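Local coordinates for nucleoside-diphosphate-sugar epimerase (PDB 2X4G), which probably acts as an NAD-dependent nucleoside-diphosphate-sugar epimerase of the Rossmann-fold epimerase/dehydratase family, at residues 48-53 with 58-63; 107-112 with 119-124; 165-170 with 236-241; 251-256 with 261-266; 256-261 with 322-327. One frame throughout, in Å; residues are numbered along the deposited sequence.

Interaction 1 (48-53 with 58-63); sequences SQIQRL and PECRVA
Ile-50 and Cys-60 have their CA atoms 8.2 Å apart and Leu-53 and Pro-58 theirs 7.3 Å apart, so the short 3-10 turn at 50-52 stands beside strand 59-62 at side-chain distance, too far for backbone pairing. The CB of Ile-50 and that of Cys-60 both point across this gap. The meeting is made by one branch of the isoleucine: its CG2 lies 4.2 Å from SG of Cys-60, a loose apolar touch. Nearer the connecting loop, the ring of Pro-58 comes up to a backbone carbonyl, its CD and CG lying 3.5 and 3.6 Å from O of Leu-53. The turn is held within itself by the backbone bond from Leu-53 N to Ile-50 O, 2.8 Å long. On the strand, Glu-59 is bridged to both Arg-61 and Lys-15, a charged cluster set apart from the apolar touch. Strand 59-62 bonds in parallel to strand 39-44, whose Leu-42 is touched by both Leu-53 and Pro-58, while Leu-53 also packs against His-27 of helix 24-35.

Interaction 2 (107-112 with 119-124); sequences NPFYAA and PRILYV
Phe-109 and Ile-121 supply the purely apolar part of this helix-to-strand contact. The methyl CG2 of Ile-121 comes to the edge of the phenyl ring, near its plane, 4.0 Å from CE2 and 4.1 Å from CZ of Phe-109, and the two side chains pass each other heading opposite ways. The phenylalanine reaches this far because its CG is swung opposite the backbone N (chi1 164°), which sends the ring off the helix toward the sheet.

A second kind of meeting, hydroxyl against ring, joins Tyr-110 to Tyr-123. The side chains cross at about a right angle, and OH of Tyr-110 approaches the other ring obliquely, 3.5 Å from CD2 and 3.6 Å from CG of Tyr-123. No hydrogen bond links the pair. The CB of Tyr-110 does not aim at strand 121-124; the length of the phenol is what carries its end there.

Within the helix, CD2 of Phe-109 sits over one face of the Tyr-110 ring, offset toward the rim, so successive aromatic residues support each other. Phe-83 of the adjacent strand meets the Phe-109 ring as well, and Tyr-110 also touches Ala-166 and Gln-169 of helix 154-171. With all four contacting residues buried, the contact probably rests on van der Waals and hydrophobic packing, with no polar bond between the segments to set its direction.

Interaction 3 (165-170 with 236-241); sequences QAREQA and GERYLL
Arg-167 and Arg-238 converge on one carboxylate oxygen, OD1 of Asp-163, to which NH1 of each makes a salt bridge. That shared anion accounts for the closeness of the two cations, whose NH1 atoms, one on Arg-167 and one on Arg-238, are 3.9 Å apart. Their guanidinium planes are turned 69° against each other, and neither group meets the other squarely at a face or an edge. Both chains are bent at the CG-CD bond, chi3 being -50° in Arg-167 and about -87° in Arg-238, and this bend brings ends together whose CB atoms do not face the opposite segment.

Further partners fix each group: Glu-164 takes NH2 of Arg-167, whereas NH2 of Arg-238 bonds to O of Glu-141 and its guanidinium makes a cation-pi contact with Phe-144. The shared Asp-163 probably offsets the repulsion between the cations, with Glu-164 adding to it for Arg-167.

One helical turn on, the fit is apolar. CB of Ala-170 points at Gly-236, 3.5 Å from its CA, where the backbones come within 5.0 Å between CA atoms. Gly-236 has a positive phi at which a CB would jam against the preceding carbonyl oxygen and crowd CB of Ala-170, so glycine suits the site.

Gly-236 and the start of strand 238-247 pair with strand 176-185, which follows helix 154-171, so the contact belongs to the helix-on-parallel-sheet layering of a Rossmann-type alpha/beta fold.

Interaction 4 (251-256 with 261-266); sequences LTRRIA and QPAPQP
A single hydrogen bond crosses between segment 251-256 of helix 248-259 and segment 261-266, from N of Gln-261 to O of Ala-256. It is 2.9 Å long and nearly straight, with an N-H...O angle of 172°, though the donor stands 33° off the carbonyl plane. Spanning five residues instead of four, it ties the end of the helix to the first residue of the returning chain.

Apolar contacts continue from that point back along the helix. CB of Ala-256, the residue most covered in this contact, points into the bend of the returning chain and lies 3.8 Å from CA of Ala-263 and 4.1 Å from CD of Pro-264. The same methyl also faces two backbone oxygens, O of Pro-262 and O of Gln-261. One turn earlier, CG2 of Thr-252 lies alongside the Pro-264 ring, with CB, CG and CD of the proline all close to that methyl; the two side chains run in opposing directions. Beside it, CG of Arg-253 passes 4.0 Å from CB of Ala-263.

Charge is directed elsewhere. The guanidinium of Arg-253 leaves the contact for Glu-257 and Asp-250, on the same helix, so only its aliphatic stem is used here.

Tyr-209 packs on both Thr-252 and Pro-264 from strand 208-210, the parallel partner of strand 265-267. The geometry is that of a helix ended by a Schellman motif, after which an extended proline-rich run returns antiparallel along it to strand 265-267 of a small two-stranded sheet.

Interaction 5 (256-261 with 322-327); sequences AELLGQ and ALDDTL
Leu-258 and Leu-327 meet through the same side-chain shape: in each, CG lies opposite the carbonyl carbon (chi1 -67° and -55°) and CD1 continues the chain in extended form. CB of Leu-258 points toward the other helix, and the extended chi2 carries CD1 on to Leu-327, 3.8 Å from CB and 4.1 Å from CD1 of that residue. Because the two side chains cross at about a right angle, the touch is made by one methyl branch against the base and one branch of its partner, not by the two chains lying side by side.

Asp-324 borders this apolar pair. Its OD2 is 4.4 Å from CD1 of Leu-258, a distant approach with no polar character; the real partner of that oxygen is Arg-254, one turn back on helix 248-259, which forms a salt bridge with it. The leucine contact thus has a charged link at its side, and both tie the same two helices.

Backbone evidence places the contact at two helix ends. Gly-260, with phi 69°, is the first residue to leave helical geometry at the C-terminal end of helix 248-259, and bonds back into the last turn make a Schellman motif. On the other side Ala-322 occupies the N-cap position, and the bond from Leu-327 N to Leu-323 O, 3.0 Å long, belongs to the first turns of its helix. Leu-258 also reaches Ile-331, and Leu-327 also touches Ile-255. This is helix-helix packing through leucine and isoleucine side chains, joining the C-terminal end of helix 248-259 to the opening turns of helix 323-336.

In the fold
Interactions 1, 2 and 3 all reach the main, largely parallel sheet and follow one another along the chain. Interaction 1 is set apart, its centre about 19 Å from that of interaction 2 and about 27 Å from that of interaction 3, whereas interactions 2 and 3 are neighbours, with centres 11 Å apart and helices 98-116 and 154-171 touching. Interactions 4 and 5, centres 10 Å apart, share helix 248-259 and alternate in sequence; they lie across the chain's centre from 2 and 3, at 34 to 40 Å between centres. Strand 238-247 leads directly into helix 248-259 and so connects the groups, consistent with a Rossmann-type nucleotide-binding core joined to a smaller C-terminal part, as in related epimerases.

Interaction 1 (48-53 with 58-63)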
# COMPACT_ATOMS: atom_id res chain seq x y z
N SER A 48 19.09 20.19 8.02
CA SER A 48 19.62 18.94 8.55
C SER A 48 20.42 19.19 9.82
O SER A 48 21.00 20.26 9.99
CB SER A 48 20.54 18.27 7.55
OG SER A 48 21.79 18.93 7.60
N GLN A 49 20.48 18.18 10.67
CA GLN A 49 21.11 18.35 11.96
C GLN A 49 22.53 17.80 12.01
O GLN A 49 22.84 16.78 12.63
CB GLN A 49 20.25 17.78 13.06
CG GLN A 49 20.38 18.65 14.26
CD GLN A 49 19.32 18.42 15.25
OE1 GLN A 49 18.13 18.25 14.91
NE2 GLN A 49 19.71 18.43 16.53
N ILE A 50 23.38 18.55 11.35
CA ILE A 50 24.72 18.19 11.08
C ILE A 50 25.58 18.39 12.34
O ILE A 50 26.65 17.81 12.45
CB ILE A 50 25.19 19.01 9.85
CG1 ILE A 50 26.29 18.27 9.08
CG2 ILE A 50 25.57 20.45 10.26
CD1 ILE A 50 25.83 16.96 8.45
N GLN A 51 25.10 19.16 13.30
CA GLN A 51 25.80 19.31 14.59
C GLN A 51 26.00 17.98 15.35
O GLN A 51 26.76 17.95 16.30
CB GLN A 51 25.11 20.34 15.50
CG GLN A 51 23.62 20.07 15.78
CD GLN A 51 22.65 20.95 14.93
OE1 GLN A 51 22.63 20.87 13.69
NE2 GLN A 51 21.84 21.79 15.61
N ARG A 52 25.32 16.91 14.93
CA ARG A 52 25.65 15.57 15.45
C ARG A 52 27.05 15.11 15.05
O ARG A 52 27.53 14.13 15.60
CB ARG A 52 24.65 14.51 14.97
CG ARG A 52 23.22 14.75 15.37
CD ARG A 52 22.40 13.47 15.64
NE ARG A 52 22.78 12.37 14.77
CZ ARG A 52 22.56 12.33 13.46
NH1 ARG A 52 21.93 13.34 12.84
NH2 ARG A 52 22.96 11.28 12.76
N LEU A 53 27.66 15.78 14.08
CA LEU A 53 28.98 15.41 13.59
C LEU A 53 30.06 16.43 13.98
O LEU A 53 31.22 16.33 13.56
CB LEU A 53 28.94 15.22 12.07
CG LEU A 53 28.40 13.86 11.62
CD1 LEU A 53 26.93 13.76 11.95
CD2 LEU A 53 28.60 13.65 10.15
N PRO A 58 34.42 19.04 11.65
CA PRO A 58 34.24 19.15 10.22
C PRO A 58 34.19 20.57 9.79
O PRO A 58 33.96 21.45 10.61
CB PRO A 58 32.85 18.54 10.00
CG PRO A 58 32.09 18.94 11.22
CD PRO A 58 33.12 18.99 12.36
N GLU A 59 34.40 20.80 8.51
CA GLU A 59 34.09 22.09 7.90
C GLU A 59 32.73 21.87 7.24
O GLU A 59 32.54 20.90 6.52
CB GLU A 59 35.19 22.47 6.89
CG GLU A 59 34.85 23.58 5.92
CD GLU A 59 35.97 23.89 4.92
OE1 GLU A 59 37.00 23.17 4.88
OE2 GLU A 59 35.82 24.87 4.17
N CYS A 60 31.76 22.73 7.52
CA CYS A 60 30.39 22.55 7.04
C CYS A 60 30.06 23.59 6.03
O CYS A 60 30.33 24.77 6.24
CB CYS A 60 29.40 22.68 8.18
SG CYS A 60 29.60 21.36 9.33
N ARG A 61 29.45 23.14 4.94
CA ARG A 61 29.03 24.02 3.86
C ARG A 61 27.56 23.79 3.60
O ARG A 61 27.15 22.65 3.40
CB ARG A 61 29.87 23.74 2.63
CG ARG A 61 31.37 23.86 2.91
CD ARG A 61 32.21 23.53 1.69
NE ARG A 61 33.60 23.91 1.91
CZ ARG A 61 34.56 23.76 1.01
NH1 ARG A 61 35.79 24.14 1.32
NH2 ARG A 61 34.30 23.24 -0.18
N VAL A 62 26.77 24.86 3.63
CA VAL A 62 25.32 24.74 3.48
C VAL A 62 24.95 24.73 2.00
O VAL A 62 25.50 25.50 1.22
CB VAL A 62 24.54 25.85 4.20
CG1 VAL A 62 23.05 25.56 4.17
CG2 VAL A 62 24.99 25.96 5.62
N ALA A 63 24.05 23.84 1.61
CA ALA A 63 23.59 23.79 0.24
C ALA A 63 22.31 22.99 0.16
O ALA A 63 22.28 21.83 0.55
CB ALA A 63 24.65 23.18 -0.64

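Interaction 2 (107-112 with 119-124)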
# COMPACT_ATOMS: atom_id res chain seq x y z
N ASN A 107 20.64 14.97 -10.52
CA ASN A 107 21.10 15.62 -11.73
C ASN A 107 21.82 16.94 -11.47
O ASN A 107 22.89 17.18 -12.05
CB ASN A 107 19.98 15.79 -12.76
CG ASN A 107 20.46 15.53 -14.16
OD1 ASN A 107 21.14 14.51 -14.42
ND2 ASN A 107 20.15 16.44 -15.08
N PRO A 108 21.28 17.79 -10.58
CA PRO A 108 21.98 19.04 -10.30
C PRO A 108 23.36 18.81 -9.66
O PRO A 108 24.28 19.59 -9.90
CB PRO A 108 21.04 19.76 -9.31
CG PRO A 108 19.72 19.17 -9.54
CD PRO A 108 19.99 17.73 -9.88
N PHE A 109 23.47 17.77 -8.85
CA PHE A 109 24.72 17.48 -8.16
C PHE A 109 25.81 17.23 -9.17
O PHE A 109 26.90 17.78 -9.07
CB PHE A 109 24.53 16.26 -7.24
CG PHE A 109 25.82 15.66 -6.77
CD1 PHE A 109 26.54 16.24 -5.74
CD2 PHE A 109 26.32 14.52 -7.37
CE1 PHE A 109 27.72 15.71 -5.32
CE2 PHE A 109 27.49 13.98 -6.95
CZ PHE A 109 28.20 14.57 -5.92
N TYR A 110 25.51 16.40 -10.16
CA TYR A 110 26.45 16.11 -11.23
C TYR A 110 26.77 17.38 -12.02
O TYR A 110 27.94 17.67 -12.32
CB TYR A 110 25.88 15.05 -12.17
CG TYR A 110 25.81 13.67 -11.56
CD1 TYR A 110 26.93 13.04 -11.09
CD2 TYR A 110 24.60 13.00 -11.46
CE1 TYR A 110 26.88 11.77 -10.53
CE2 TYR A 110 24.53 11.73 -10.91
CZ TYR A 110 25.67 11.12 -10.45
OH TYR A 110 25.60 9.86 -9.92
N ALA A 111 25.73 18.14 -12.33
CA ALA A 111 25.91 19.46 -12.89
C ALA A 111 26.96 20.25 -12.10
O ALA A 111 27.95 20.69 -12.67
CB ALA A 111 24.58 20.23 -12.92
N ALA A 112 26.76 20.38 -10.78
CA ALA A 112 27.66 21.21 -9.95
C ALA A 112 29.07 20.65 -9.86
O ALA A 112 30.01 21.43 -9.73
CB ALA A 112 27.09 21.40 -8.57
N PRO A 119 37.69 16.48 -8.82
CA PRO A 119 38.47 15.49 -9.57
C PRO A 119 38.02 14.06 -9.39
O PRO A 119 38.38 13.22 -10.20
CB PRO A 119 39.90 15.65 -9.01
CG PRO A 119 39.78 16.45 -7.76
CD PRO A 119 38.34 16.82 -7.54
N ARG A 120 37.22 13.79 -8.37
CA ARG A 120 37.01 12.44 -7.86
C ARG A 120 35.62 12.37 -7.20
O ARG A 120 35.37 13.05 -6.22
CB ARG A 120 38.12 12.23 -6.83
CG ARG A 120 38.65 10.84 -6.65
CD ARG A 120 39.40 10.24 -7.83
NE ARG A 120 39.33 8.79 -7.66
CZ ARG A 120 39.57 7.88 -8.59
NH1 ARG A 120 39.96 8.23 -9.81
NH2 ARG A 120 39.43 6.59 -8.27
N ILE A 121 34.70 11.59 -7.77
CA ILE A 121 33.31 11.52 -7.30
C ILE A 121 32.88 10.07 -7.10
O ILE A 121 32.99 9.26 -8.02
CB ILE A 121 32.31 12.18 -8.32
CG1 ILE A 121 32.64 13.66 -8.58
CG2 ILE A 121 30.89 12.10 -7.83
CD1 ILE A 121 32.46 14.07 -10.05
N LEU A 122 32.40 9.72 -5.92
CA LEU A 122 31.86 8.38 -5.67
C LEU A 122 30.38 8.51 -5.37
O LEU A 122 29.99 9.29 -4.49
CB LEU A 122 32.56 7.67 -4.50
CG LEU A 122 32.00 6.29 -4.13
CD1 LEU A 122 32.52 5.22 -5.06
CD2 LEU A 122 32.36 5.94 -2.72
N TYR A 123 29.59 7.75 -6.11
CA TYR A 123 28.16 7.75 -5.96
C TYR A 123 27.79 6.45 -5.29
O TYR A 123 28.27 5.38 -5.67
CB TYR A 123 27.48 7.87 -7.33
CG TYR A 123 26.04 7.49 -7.25
CD1 TYR A 123 25.63 6.21 -7.56
CD2 TYR A 123 25.10 8.39 -6.78
CE1 TYR A 123 24.31 5.83 -7.44
CE2 TYR A 123 23.77 8.02 -6.65
CZ TYR A 123 23.39 6.74 -6.98
OH TYR A 123 22.08 6.35 -6.86
N VAL A 124 26.93 6.51 -4.27
CA VAL A 124 26.57 5.31 -3.53
C VAL A 124 25.36 4.67 -4.17
O VAL A 124 24.25 5.20 -4.09
CB VAL A 124 26.30 5.60 -2.05
CG1 VAL A 124 26.07 4.31 -1.31
CG2 VAL A 124 27.47 6.33 -1.45

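Interaction 3 (165-170 with 236-241)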
# COMPACT_ATOMS: atom_id res chain seq x y z
N GLN A 165 22.57 6.37 -14.67
CA GLN A 165 22.89 7.80 -14.66
C GLN A 165 24.34 8.04 -14.30
O GLN A 165 25.03 8.81 -14.97
CB GLN A 165 22.01 8.53 -13.66
CG GLN A 165 22.20 10.04 -13.62
CD GLN A 165 21.38 10.71 -12.54
OE1 GLN A 165 21.26 10.18 -11.42
NE2 GLN A 165 20.79 11.88 -12.85
N ALA A 166 24.80 7.38 -13.24
CA ALA A 166 26.19 7.52 -12.79
C ALA A 166 27.18 7.05 -13.87
O ALA A 166 28.13 7.77 -14.21
CB ALA A 166 26.41 6.79 -11.46
N ARG A 167 26.95 5.87 -14.43
CA ARG A 167 27.82 5.36 -15.49
C ARG A 167 27.83 6.32 -16.68
O ARG A 167 28.86 6.50 -17.33
CB ARG A 167 27.37 3.97 -15.95
CG ARG A 167 27.38 2.91 -14.85
CD ARG A 167 27.47 1.50 -15.38
NE ARG A 167 26.48 1.22 -16.43
CZ ARG A 167 25.18 1.01 -16.23
NH1 ARG A 167 24.65 1.03 -15.00
NH2 ARG A 167 24.38 0.75 -17.26
N GLU A 168 26.67 6.92 -16.96
CA GLU A 168 26.46 7.87 -18.05
C GLU A 168 27.30 9.13 -17.85
O GLU A 168 27.87 9.65 -18.80
CB GLU A 168 24.96 8.16 -18.13
CG GLU A 168 24.44 9.24 -19.09
CD GLU A 168 22.98 9.67 -18.72
OE1 GLU A 168 22.81 10.66 -17.95
OE2 GLU A 168 22.01 8.99 -19.15
N GLN A 169 27.42 9.59 -16.61
CA GLN A 169 28.31 10.71 -16.31
C GLN A 169 29.79 10.32 -16.49
O GLN A 169 30.60 11.11 -16.97
CB GLN A 169 28.09 11.20 -14.87
CG GLN A 169 26.66 11.61 -14.51
CD GLN A 169 26.21 12.90 -15.18
OE1 GLN A 169 26.94 13.89 -15.19
NE2 GLN A 169 25.00 12.90 -15.71
N ALA A 170 30.16 9.10 -16.09
CA ALA A 170 31.51 8.60 -16.31
C ALA A 170 31.82 8.61 -17.80
O ALA A 170 32.79 9.23 -18.24
CB ALA A 170 31.66 7.20 -15.75
N GLY A 236 34.26 5.10 -13.55
CA GLY A 236 33.21 4.41 -14.29
C GLY A 236 32.94 2.98 -13.88
O GLY A 236 32.07 2.33 -14.47
N GLU A 237 33.66 2.47 -12.88
CA GLU A 237 33.47 1.10 -12.41
C GLU A 237 32.60 1.02 -11.15
O GLU A 237 32.52 1.97 -10.36
CB GLU A 237 34.82 0.47 -12.11
CG GLU A 237 35.76 0.33 -13.32
CD GLU A 237 35.15 -0.50 -14.42
OE1 GLU A 237 35.18 -0.05 -15.60
OE2 GLU A 237 34.61 -1.59 -14.11
N ARG A 238 31.94 -0.12 -10.96
CA ARG A 238 31.21 -0.42 -9.72
C ARG A 238 32.10 -1.22 -8.78
O ARG A 238 32.98 -1.97 -9.23
CB ARG A 238 29.94 -1.22 -10.00
CG ARG A 238 29.14 -0.69 -11.18
CD ARG A 238 27.67 -1.05 -11.14
NE ARG A 238 27.41 -2.35 -11.75
CZ ARG A 238 26.27 -2.72 -12.34
NH1 ARG A 238 25.23 -1.88 -12.44
NH2 ARG A 238 26.17 -3.93 -12.85
N TYR A 239 31.90 -1.07 -7.48
CA TYR A 239 32.59 -1.90 -6.50
C TYR A 239 31.63 -2.30 -5.40
O TYR A 239 31.15 -1.47 -4.63
CB TYR A 239 33.78 -1.16 -5.91
CG TYR A 239 34.85 -0.89 -6.91
CD1 TYR A 239 34.87 0.29 -7.64
CD2 TYR A 239 35.83 -1.83 -7.17
CE1 TYR A 239 35.87 0.54 -8.57
CE2 TYR A 239 36.82 -1.60 -8.11
CZ TYR A 239 36.83 -0.41 -8.80
OH TYR A 239 37.82 -0.19 -9.72
N LEU A 240 31.33 -3.60 -5.37
CA LEU A 240 30.53 -4.19 -4.31
C LEU A 240 31.34 -4.27 -2.99
O LEU A 240 32.46 -4.80 -2.94
CB LEU A 240 30.07 -5.57 -4.75
CG LEU A 240 28.97 -5.62 -5.81
CD1 LEU A 240 28.87 -7.03 -6.38
CD2 LEU A 240 27.63 -5.17 -5.18
N LEU A 241 30.75 -3.69 -1.94
CA LEU A 241 31.37 -3.60 -0.64
C LEU A 241 30.54 -4.52 0.24
O LEU A 241 29.45 -4.19 0.61
CB LEU A 241 31.36 -2.14 -0.16
CG LEU A 241 32.04 -1.12 -1.10
CD1 LEU A 241 31.88 0.30 -0.61
CD2 LEU A 241 33.53 -1.44 -1.31

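Interaction 4 (251-256 with 261-266)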
# COMPACT_ATOMS: atom_id res chain seq x y z
N LEU A 251 19.96 -14.54 9.72
CA LEU A 251 20.00 -13.16 10.19
C LEU A 251 18.88 -12.87 11.19
O LEU A 251 19.09 -12.22 12.23
CB LEU A 251 19.87 -12.19 9.01
CG LEU A 251 19.82 -10.72 9.39
CD1 LEU A 251 21.11 -10.35 10.06
CD2 LEU A 251 19.53 -9.84 8.16
N THR A 252 17.69 -13.32 10.86
CA THR A 252 16.57 -13.28 11.75
C THR A 252 16.90 -13.95 13.05
O THR A 252 16.60 -13.45 14.12
CB THR A 252 15.39 -14.00 11.08
OG1 THR A 252 14.60 -13.02 10.42
CG2 THR A 252 14.54 -14.81 12.07
N ARG A 253 17.54 -15.11 12.95
CA ARG A 253 17.72 -15.95 14.12
C ARG A 253 18.83 -15.42 15.03
O ARG A 253 18.73 -15.52 16.25
CB ARG A 253 17.97 -17.42 13.71
CG ARG A 253 17.89 -18.44 14.86
CD ARG A 253 18.39 -19.84 14.46
NE ARG A 253 19.45 -19.78 13.45
CZ ARG A 253 20.72 -19.46 13.70
NH1 ARG A 253 21.13 -19.15 14.93
NH2 ARG A 253 21.60 -19.43 12.71
N ARG A 254 19.86 -14.82 14.45
CA ARG A 254 20.98 -14.41 15.28
C ARG A 254 20.55 -13.22 16.11
O ARG A 254 20.80 -13.15 17.30
CB ARG A 254 22.22 -14.08 14.44
CG ARG A 254 22.61 -15.19 13.44
CD ARG A 254 23.60 -16.22 13.99
NE ARG A 254 24.96 -15.69 14.13
CZ ARG A 254 25.78 -15.44 13.11
NH1 ARG A 254 27.00 -14.95 13.36
NH2 ARG A 254 25.40 -15.67 11.85
N ILE A 255 19.88 -12.29 15.46
CA ILE A 255 19.37 -11.08 16.12
C ILE A 255 18.44 -11.49 17.24
O ILE A 255 18.57 -10.98 18.33
CB ILE A 255 18.62 -10.15 15.11
CG1 ILE A 255 19.61 -9.56 14.10
CG2 ILE A 255 17.87 -9.05 15.85
CD1 ILE A 255 18.96 -8.96 12.91
N ALA A 256 17.52 -12.42 16.97
CA ALA A 256 16.67 -12.95 18.04
C ALA A 256 17.49 -13.48 19.22
O ALA A 256 17.26 -13.12 20.37
CB ALA A 256 15.76 -14.02 17.52
N GLN A 261 15.21 -13.19 22.47
CA GLN A 261 13.84 -13.24 21.94
C GLN A 261 13.64 -14.52 21.13
O GLN A 261 14.61 -15.17 20.78
CB GLN A 261 13.62 -12.04 21.02
CG GLN A 261 13.83 -10.69 21.69
CD GLN A 261 12.57 -10.08 22.26
OE1 GLN A 261 11.48 -10.63 22.10
NE2 GLN A 261 12.72 -8.94 22.92
N PRO A 262 12.37 -14.89 20.83
CA PRO A 262 12.15 -16.08 19.99
C PRO A 262 12.45 -15.82 18.51
O PRO A 262 12.23 -14.71 18.03
CB PRO A 262 10.66 -16.40 20.20
CG PRO A 262 10.02 -15.14 20.71
CD PRO A 262 11.11 -14.19 21.17
N ALA A 263 12.95 -16.82 17.80
CA ALA A 263 13.24 -16.66 16.38
C ALA A 263 11.94 -16.48 15.60
O ALA A 263 10.98 -17.23 15.81
CB ALA A 263 14.05 -17.84 15.83
N PRO A 264 11.88 -15.47 14.72
CA PRO A 264 10.78 -15.34 13.79
C PRO A 264 10.64 -16.57 12.91
O PRO A 264 11.62 -17.14 12.47
CB PRO A 264 11.19 -14.14 12.93
CG PRO A 264 12.01 -13.31 13.80
CD PRO A 264 12.67 -14.23 14.80
N GLN A 265 9.39 -16.95 12.67
CA GLN A 265 9.09 -18.16 11.94
C GLN A 265 8.99 -17.88 10.45
O GLN A 265 8.68 -16.76 10.04
CB GLN A 265 7.78 -18.77 12.46
CG GLN A 265 7.71 -18.95 14.00
CD GLN A 265 8.81 -19.87 14.59
OE1 GLN A 265 9.78 -20.24 13.91
NE2 GLN A 265 8.65 -20.22 15.87
N PRO A 266 9.28 -18.89 9.62
CA PRO A 266 9.26 -18.68 8.19
C PRO A 266 7.86 -18.46 7.71
O PRO A 266 6.91 -18.99 8.27
CB PRO A 266 9.81 -19.99 7.60
CG PRO A 266 10.05 -20.90 8.74
CD PRO A 266 9.43 -20.32 9.96

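Interaction 5 (256-261 with 322-327)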
# COMPACT_ATOMS: atom_id res chain seq x y z
N ALA A 256 17.52 -12.42 16.97
CA ALA A 256 16.67 -12.95 18.04
C ALA A 256 17.49 -13.48 19.22
O ALA A 256 17.26 -13.12 20.37
CB ALA A 256 15.76 -14.02 17.52
N GLU A 257 18.46 -14.34 18.93
CA GLU A 257 19.20 -15.01 19.99
C GLU A 257 19.93 -14.00 20.87
O GLU A 257 19.94 -14.13 22.10
CB GLU A 257 20.16 -16.05 19.41
CG GLU A 257 19.41 -17.28 18.87
CD GLU A 257 20.24 -18.13 17.90
OE1 GLU A 257 21.45 -17.83 17.73
OE2 GLU A 257 19.68 -19.08 17.31
N LEU A 258 20.49 -12.97 20.23
CA LEU A 258 21.21 -11.90 20.91
C LEU A 258 20.28 -11.02 21.74
O LEU A 258 20.68 -10.54 22.79
CB LEU A 258 21.94 -11.04 19.90
CG LEU A 258 23.07 -11.76 19.17
CD1 LEU A 258 23.61 -10.86 18.08
CD2 LEU A 258 24.16 -12.16 20.19
N LEU A 259 19.05 -10.81 21.28
CA LEU A 259 18.10 -9.98 22.03
C LEU A 259 17.38 -10.75 23.12
O LEU A 259 16.58 -10.16 23.87
CB LEU A 259 17.07 -9.36 21.08
CG LEU A 259 17.63 -8.32 20.11
CD1 LEU A 259 16.63 -8.02 19.00
CD2 LEU A 259 18.02 -7.05 20.87
N GLY A 260 17.65 -12.05 23.23
CA GLY A 260 16.95 -12.93 24.16
C GLY A 260 15.49 -13.16 23.77
O GLY A 260 14.64 -13.33 24.65
N GLN A 261 15.21 -13.19 22.47
CA GLN A 261 13.84 -13.24 21.94
C GLN A 261 13.64 -14.52 21.13
O GLN A 261 14.61 -15.17 20.78
CB GLN A 261 13.62 -12.04 21.02
CG GLN A 261 13.83 -10.69 21.69
CD GLN A 261 12.57 -10.08 22.26
OE1 GLN A 261 11.48 -10.63 22.10
NE2 GLN A 261 12.72 -8.94 22.92
N ALA A 322 33.44 -9.72 12.87
CA ALA A 322 32.45 -10.78 13.11
C ALA A 322 31.07 -10.16 13.03
O ALA A 322 30.89 -9.04 13.51
CB ALA A 322 32.65 -11.41 14.47
N LEU A 323 30.13 -10.88 12.43
CA LEU A 323 28.73 -10.44 12.32
C LEU A 323 28.07 -10.18 13.65
O LEU A 323 27.22 -9.34 13.73
CB LEU A 323 27.88 -11.50 11.62
CG LEU A 323 26.42 -11.12 11.36
CD1 LEU A 323 26.33 -9.78 10.61
CD2 LEU A 323 25.76 -12.25 10.58
N ASP A 324 28.43 -10.94 14.68
CA ASP A 324 27.83 -10.79 16.00
C ASP A 324 28.24 -9.46 16.59
O ASP A 324 27.44 -8.81 17.28
CB ASP A 324 28.28 -11.90 16.95
CG ASP A 324 27.47 -13.18 16.81
OD1 ASP A 324 27.76 -14.11 17.61
OD2 ASP A 324 26.57 -13.26 15.94
N ASP A 325 29.50 -9.08 16.37
CA ASP A 325 30.02 -7.83 16.91
C ASP A 325 29.26 -6.65 16.29
O ASP A 325 28.99 -5.67 16.96
CB ASP A 325 31.53 -7.70 16.66
CG ASP A 325 32.33 -8.81 17.33
OD1 ASP A 325 32.61 -8.73 18.53
OD2 ASP A 325 32.67 -9.80 16.65
N THR A 326 28.90 -6.78 15.01
CA THR A 326 28.15 -5.74 14.31
C THR A 326 26.74 -5.69 14.85
O THR A 326 26.27 -4.63 15.25
CB THR A 326 28.06 -6.03 12.84
OG1 THR A 326 29.37 -6.02 12.29
CG2 THR A 326 27.20 -5.03 12.15
N LEU A 327 26.07 -6.83 14.87
CA LEU A 327 24.74 -6.90 15.42
C LEU A 327 24.67 -6.46 16.88
O LEU A 327 23.67 -5.90 17.27
CB LEU A 327 24.13 -8.29 15.31
CG LEU A 327 24.07 -8.93 13.94
CD1 LEU A 327 23.43 -10.30 14.07
CD2 LEU A 327 23.34 -8.02 12.97